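Local coordinates for protein virulence factor (Pectobacterium carotovorum, PDB 2W3Y) that is a virulence factor of a Drosophila pathogen, is S-palmitoylated and binds to lipid vesicles, at residues 67-81 with 93-106. Residues are numbered along the deposited sequence; the frame is centred on the assembly and turned at random.
Sequences MERFVAVASAAVNKK and IWKEVSNQLIPAFF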
loop_
_atom_site.group_PDB
_atom_site.type_symbol
_atom_site.label_atom_id
_atom_site.label_comp_id
_atom_site.label_asym_id
_atom_site.label_seq_id
_atom_site.Cartn_x
_atom_site.Cartn_y
_atom_site.Cartn_z
ATOM N N MET A 67 -0.944 -7.929 7.231
ATOM C CA MET A 67 -0.528 -6.698 6.557
ATOM C C MET A 67 -1.689 -5.702 6.392
ATOM O O MET A 67 -1.491 -4.494 6.586
ATOM C CB MET A 67 0.159 -7.008 5.220
ATOM C CG MET A 67 1.584 -7.587 5.328
ATOM S SD MET A 67 2.829 -6.625 6.252
ATOM C CE MET A 67 2.655 -7.173 7.938
ATOM N N GLU A 68 -2.892 -6.201 6.058
ATOM C CA GLU A 68 -4.084 -5.326 5.962
ATOM C C GLU A 68 -4.394 -4.658 7.319
ATOM O O GLU A 68 -4.822 -3.495 7.382
ATOM C CB GLU A 68 -5.310 -6.070 5.418
ATOM C CG GLU A 68 -5.145 -6.564 3.963
ATOM C CD GLU A 68 -6.461 -6.861 3.225
ATOM O OE1 GLU A 68 -7.572 -6.726 3.803
ATOM O OE2 GLU A 68 -6.381 -7.215 2.020
ATOM N N ARG A 69 -4.153 -5.397 8.398
ATOM C CA ARG A 69 -4.336 -4.873 9.746
ATOM C C ARG A 69 -3.304 -3.798 10.094
ATOM O O ARG A 69 -3.659 -2.782 10.698
ATOM C CB ARG A 69 -4.300 -6.005 10.776
ATOM C CG ARG A 69 -5.532 -6.924 10.696
ATOM C CD ARG A 69 -5.452 -8.036 11.733
ATOM N NE ARG A 69 -5.895 -7.535 13.035
ATOM C CZ ARG A 69 -5.831 -8.204 14.185
ATOM N NH1 ARG A 69 -5.325 -9.435 14.231
ATOM N NH2 ARG A 69 -6.279 -7.631 15.297
ATOM N N PHE A 70 -2.047 -4.030 9.709
ATOM C CA PHE A 70 -0.972 -3.035 9.857
ATOM C C PHE A 70 -1.251 -1.758 9.046
ATOM O O PHE A 70 -1.052 -0.639 9.540
ATOM C CB PHE A 70 0.390 -3.631 9.485
ATOM C CG PHE A 70 1.134 -4.267 10.653
ATOM C CD1 PHE A 70 1.585 -3.489 11.720
ATOM C CD2 PHE A 70 1.398 -5.641 10.660
ATOM C CE1 PHE A 70 2.280 -4.070 12.788
ATOM C CE2 PHE A 70 2.085 -6.244 11.718
ATOM C CZ PHE A 70 2.527 -5.465 12.786
ATOM N N VAL A 71 -1.733 -1.928 7.813
ATOM C CA VAL A 71 -2.120 -0.779 6.979
ATOM C C VAL A 71 -3.230 0.052 7.634
ATOM O O VAL A 71 -3.113 1.291 7.700
ATOM C CB VAL A 71 -2.477 -1.207 5.483
ATOM C CG1 VAL A 71 -3.069 -0.022 4.685
ATOM C CG2 VAL A 71 -1.239 -1.762 4.780
ATOM N N ALA A 72 -4.278 -0.614 8.143
ATOM C CA ALA A 72 -5.384 0.073 8.836
ATOM C C ALA A 72 -4.927 0.727 10.170
ATOM O O ALA A 72 -5.369 1.832 10.498
ATOM C CB ALA A 72 -6.575 -0.883 9.088
ATOM N N VAL A 73 -4.034 0.054 10.905
ATOM C CA VAL A 73 -3.407 0.661 12.121
ATOM C C VAL A 73 -2.655 1.962 11.786
ATOM O O VAL A 73 -2.846 2.981 12.461
ATOM C CB VAL A 73 -2.497 -0.351 12.894
ATOM C CG1 VAL A 73 -1.586 0.355 13.921
ATOM C CG2 VAL A 73 -3.346 -1.377 13.589
ATOM N N ALA A 74 -1.834 1.945 10.735
ATOM C CA ALA A 74 -1.095 3.143 10.341
ATOM C C ALA A 74 -2.059 4.270 9.924
ATOM O O ALA A 74 -1.932 5.423 10.362
ATOM C CB ALA A 74 -0.098 2.829 9.241
ATOM N N SER A 75 -3.046 3.916 9.107
ATOM C CA SER A 75 -4.043 4.863 8.629
ATOM C C SER A 75 -4.859 5.518 9.744
ATOM O O SER A 75 -5.148 6.712 9.668
ATOM C CB SER A 75 -4.992 4.203 7.628
ATOM O OG SER A 75 -5.875 5.183 7.120
ATOM N N ALA A 76 -5.232 4.730 10.755
ATOM C CA ALA A 76 -5.997 5.235 11.904
ATOM C C ALA A 76 -5.210 6.225 12.785
ATOM O O ALA A 76 -5.773 7.246 13.219
ATOM C CB ALA A 76 -6.578 4.082 12.721
ATOM N N ALA A 77 -3.920 5.945 12.993
ATOM C CA ALA A 77 -2.989 6.864 13.677
ATOM C C ALA A 77 -2.862 8.207 12.952
ATOM O O ALA A 77 -2.928 9.271 13.576
ATOM C CB ALA A 77 -1.609 6.211 13.829
ATOM N N VAL A 78 -2.709 8.147 11.630
ATOM C CA VAL A 78 -2.631 9.330 10.773
ATOM C C VAL A 78 -3.899 10.172 10.865
ATOM O O VAL A 78 -3.814 11.383 11.034
ATOM C CB VAL A 78 -2.374 8.960 9.277
ATOM C CG1 VAL A 78 -2.653 10.173 8.364
ATOM C CG2 VAL A 78 -0.956 8.454 9.095
ATOM N N ASN A 79 -5.053 9.512 10.733
ATOM C CA ASN A 79 -6.363 10.136 10.833
ATOM C C ASN A 79 -6.571 10.921 12.137
ATOM O O ASN A 79 -7.073 12.057 12.125
ATOM C CB ASN A 79 -7.451 9.072 10.714
ATOM C CG ASN A 79 -8.833 9.674 10.578
ATOM O OD1 ASN A 79 -9.126 10.359 9.603
ATOM N ND2 ASN A 79 -9.686 9.429 11.565
ATOM N N LYS A 80 -6.184 10.292 13.239
ATOM C CA LYS A 80 -6.174 10.920 14.550
ATOM C C LYS A 80 -5.118 12.034 14.654
ATOM O O LYS A 80 -5.426 13.146 15.096
ATOM C CB LYS A 80 -5.953 9.859 15.642
ATOM C CG LYS A 80 -6.146 10.369 17.081
ATOM C CD LYS A 80 -7.469 11.124 17.256
ATOM C CE LYS A 80 -7.581 11.732 18.648
ATOM N NZ LYS A 80 -7.778 10.683 19.694
ATOM N N LYS A 81 -3.893 11.746 14.227
ATOM C CA LYS A 81 -2.777 12.692 14.373
ATOM C C LYS A 81 -2.916 13.950 13.518
ATOM O O LYS A 81 -2.492 15.022 13.944
ATOM C CB LYS A 81 -1.432 11.991 14.106
ATOM C CG LYS A 81 -0.167 12.852 14.266
ATOM C CD LYS A 81 1.087 11.986 14.199
ATOM C CE LYS A 81 2.374 12.824 14.112
ATOM N NZ LYS A 81 2.556 13.676 15.322
ATOM N N ILE A 93 3.331 12.883 7.433
ATOM C CA ILE A 93 2.665 12.297 8.621
ATOM C C ILE A 93 2.576 10.761 8.563
ATOM O O ILE A 93 2.806 10.073 9.577
ATOM C CB ILE A 93 1.283 12.936 8.862
ATOM C CG1 ILE A 93 1.438 14.447 9.127
ATOM C CG2 ILE A 93 0.550 12.224 10.003
ATOM C CD1 ILE A 93 0.140 15.230 9.088
ATOM N N TRP A 94 2.243 10.233 7.383
ATOM C CA TRP A 94 2.341 8.786 7.089
ATOM C C TRP A 94 3.761 8.241 7.305
ATOM O O TRP A 94 3.950 7.155 7.864
ATOM C CB TRP A 94 1.877 8.499 5.642
ATOM C CG TRP A 94 0.386 8.669 5.429
ATOM C CD1 TRP A 94 -0.284 9.843 5.216
ATOM C CD2 TRP A 94 -0.609 7.631 5.401
ATOM N NE1 TRP A 94 -1.635 9.599 5.070
ATOM C CE2 TRP A 94 -1.861 8.253 5.182
ATOM C CE3 TRP A 94 -0.564 6.237 5.557
ATOM C CZ2 TRP A 94 -3.069 7.525 5.108
ATOM C CZ3 TRP A 94 -1.759 5.515 5.482
ATOM C CH2 TRP A 94 -2.992 6.166 5.252
ATOM N N LYS A 95 4.772 8.993 6.855
ATOM C CA LYS A 95 6.156 8.577 7.066
ATOM C C LYS A 95 6.551 8.541 8.564
ATOM O O LYS A 95 7.193 7.585 9.013
ATOM C CB LYS A 95 7.117 9.444 6.240
ATOM C CG LYS A 95 8.586 9.008 6.317
ATOM C CD LYS A 95 9.474 9.862 5.407
ATOM C CE LYS A 95 9.687 11.258 5.978
ATOM N NZ LYS A 95 10.516 12.138 5.071
ATOM N N GLU A 96 6.157 9.565 9.321
ATOM C CA GLU A 96 6.411 9.620 10.782
ATOM C C GLU A 96 5.857 8.381 11.510
ATOM O O GLU A 96 6.526 7.791 12.368
ATOM C CB GLU A 96 5.819 10.914 11.375
ATOM C CG GLU A 96 5.933 11.096 12.923
ATOM C CD GLU A 96 7.299 11.606 13.395
ATOM O OE1 GLU A 96 8.251 11.677 12.569
ATOM O OE2 GLU A 96 7.418 11.946 14.600
ATOM N N VAL A 97 4.648 7.974 11.132
ATOM C CA VAL A 97 3.952 6.847 11.777
ATOM C C VAL A 97 4.575 5.501 11.366
ATOM O O VAL A 97 4.775 4.616 12.214
ATOM C CB VAL A 97 2.415 6.909 11.501
ATOM C CG1 VAL A 97 1.713 5.604 11.884
ATOM C CG2 VAL A 97 1.761 8.117 12.239
ATOM N N SER A 98 4.895 5.349 10.072
ATOM C CA SER A 98 5.601 4.163 9.584
ATOM C C SER A 98 7.012 3.977 10.192
ATOM O O SER A 98 7.424 2.856 10.448
ATOM C CB SER A 98 5.675 4.169 8.044
ATOM O OG SER A 98 4.377 4.287 7.472
ATOM N N ASN A 99 7.742 5.071 10.410
ATOM C CA ASN A 99 9.067 5.024 11.056
ATOM C C ASN A 99 9.011 4.528 12.512
ATOM O O ASN A 99 10.037 4.250 13.117
ATOM C CB ASN A 99 9.746 6.400 11.010
ATOM C CG ASN A 99 10.320 6.735 9.631
ATOM O OD1 ASN A 99 10.621 5.850 8.820
ATOM N ND2 ASN A 99 10.497 8.025 9.377
ATOM N N GLN A 100 7.806 4.419 13.058
ATOM C CA GLN A 100 7.594 3.848 14.380
ATOM C C GLN A 100 7.295 2.353 14.296
ATOM O O GLN A 100 7.818 1.570 15.103
ATOM C CB GLN A 100 6.490 4.598 15.123
ATOM C CG GLN A 100 6.827 6.045 15.437
ATOM C CD GLN A 100 8.080 6.198 16.297
ATOM O OE1 GLN A 100 9.041 6.851 15.894
ATOM N NE2 GLN A 100 8.071 5.594 17.485
ATOM N N LEU A 101 6.500 1.957 13.292
ATOM C CA LEU A 101 6.142 0.550 13.047
ATOM C C LEU A 101 7.303 -0.323 12.561
ATOM O O LEU A 101 7.453 -1.469 12.999
ATOM C CB LEU A 101 4.976 0.444 12.020
ATOM C CG LEU A 101 3.607 0.983 12.444
ATOM C CD1 LEU A 101 2.602 1.017 11.281
ATOM C CD2 LEU A 101 3.026 0.232 13.654
ATOM N N ILE A 102 8.102 0.219 11.639
ATOM C CA ILE A 102 9.135 -0.538 10.908
ATOM C C ILE A 102 10.241 -1.170 11.796
ATOM O O ILE A 102 10.485 -2.366 11.698
ATOM C CB ILE A 102 9.726 0.293 9.693
ATOM C CG1 ILE A 102 8.632 0.654 8.659
ATOM C CG2 ILE A 102 10.926 -0.412 9.015
ATOM C CD1 ILE A 102 7.821 -0.499 8.129
ATOM N N PRO A 103 10.899 -0.375 12.666
ATOM C CA PRO A 103 11.918 -0.941 13.573
ATOM C C PRO A 103 11.352 -2.019 14.500
ATOM O O PRO A 103 12.045 -2.993 14.833
ATOM C CB PRO A 103 12.359 0.270 14.394
ATOM C CG PRO A 103 12.019 1.444 13.569
ATOM C CD PRO A 103 10.761 1.081 12.856
ATOM N N ALA A 104 10.078 -1.862 14.862
ATOM C CA ALA A 104 9.397 -2.743 15.805
ATOM C C ALA A 104 9.070 -4.133 15.261
ATOM O O ALA A 104 9.282 -5.133 15.951
ATOM C CB ALA A 104 8.131 -2.064 16.316
ATOM N N PHE A 105 8.560 -4.200 14.027
ATOM C CA PHE A 105 7.997 -5.445 13.490
ATOM C C PHE A 105 8.551 -5.866 12.129
ATOM O O PHE A 105 8.165 -6.897 11.581
ATOM C CB PHE A 105 6.473 -5.317 13.357
ATOM C CG PHE A 105 5.776 -4.887 14.611
ATOM C CD1 PHE A 105 5.605 -5.772 15.667
ATOM C CD2 PHE A 105 5.256 -3.607 14.717
ATOM C CE1 PHE A 105 4.938 -5.385 16.818
ATOM C CE2 PHE A 105 4.586 -3.194 15.875
ATOM C CZ PHE A 105 4.426 -4.087 16.926
ATOM N N PHE A 106 9.454 -5.068 11.574
ATOM C CA PHE A 106 9.870 -5.281 10.191
ATOM C C PHE A 106 11.387 -5.309 10.035
ATOM O O PHE A 106 12.140 -4.960 10.953
ATOM C CB PHE A 106 9.274 -4.198 9.277
ATOM C CG PHE A 106 7.767 -4.225 9.187
ATOM C CD1 PHE A 106 7.138 -4.825 8.108
ATOM C CD2 PHE A 106 6.980 -3.634 10.172
ATOM C CE1 PHE A 106 5.747 -4.865 8.022
ATOM C CE2 PHE A 106 5.598 -3.664 10.096
ATOM C CZ PHE A 106 4.978 -4.282 9.013
#
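Val78 lies across one face of the Trp94 indole, its CG2 3.9 Å from the centroid of the five-membered ring and almost straight above it, a CH-pi contact. Its other methyl, CG1, turned anti to the backbone N (chi1 166°), settles by Trp94 NE1 at 3.5 Å. That NE1 is hydrogen-bonded to the carbonyl of Lys88, which helps fix the indole; the benzo end reaches Ser75, with CH2 3.6 Å from OG, a hydroxyl engaged by Tyr44 and by the backbone N of Val33. Here and at Ala74 the helices come close: Val97 sits as a knob among Ala74, Ala77, Val78 and Lys81, the two alanines adding little bulk. Leu101 CD1 follows, 3.8 Å from Ala74 CB. Farther along, Phe70 meets two rings of segment 93-106: the edge of Phe106 points at one face, CZ over its centre, with the planes at 67°, while Phe105 approaches the CE1/CZ end obliquely, CD2 3.6 Å from Phe70 CE1. Met67, bent at chi2 and chi3, brings SD in plane to the edge of Phe106, 3.8 Å from CE1, a Met-aromatic contact that extends the aromatic cluster. The solvent end is looser: Lys81 runs its aliphatic chain past Ile93 and Glu96, and NZ stays 5.2 Å from Glu96 OE2, too far for a salt bridge. No hydrogen bond joins the segments; buried apolar surface is the main tie of this Evf-fold interface, which stands apart from the bound palmitic acid. The axes of segments 67-81 and 93-105 approach to 9.5 Å at 131°, a splayed antiparallel pair; helix 9-18 touches Ala77 and Glu96, helix 237-250 packs on Phe70, Leu101 and Phe105, and strand 166-179 of the mixed sheet lies against Met67 and Trp94.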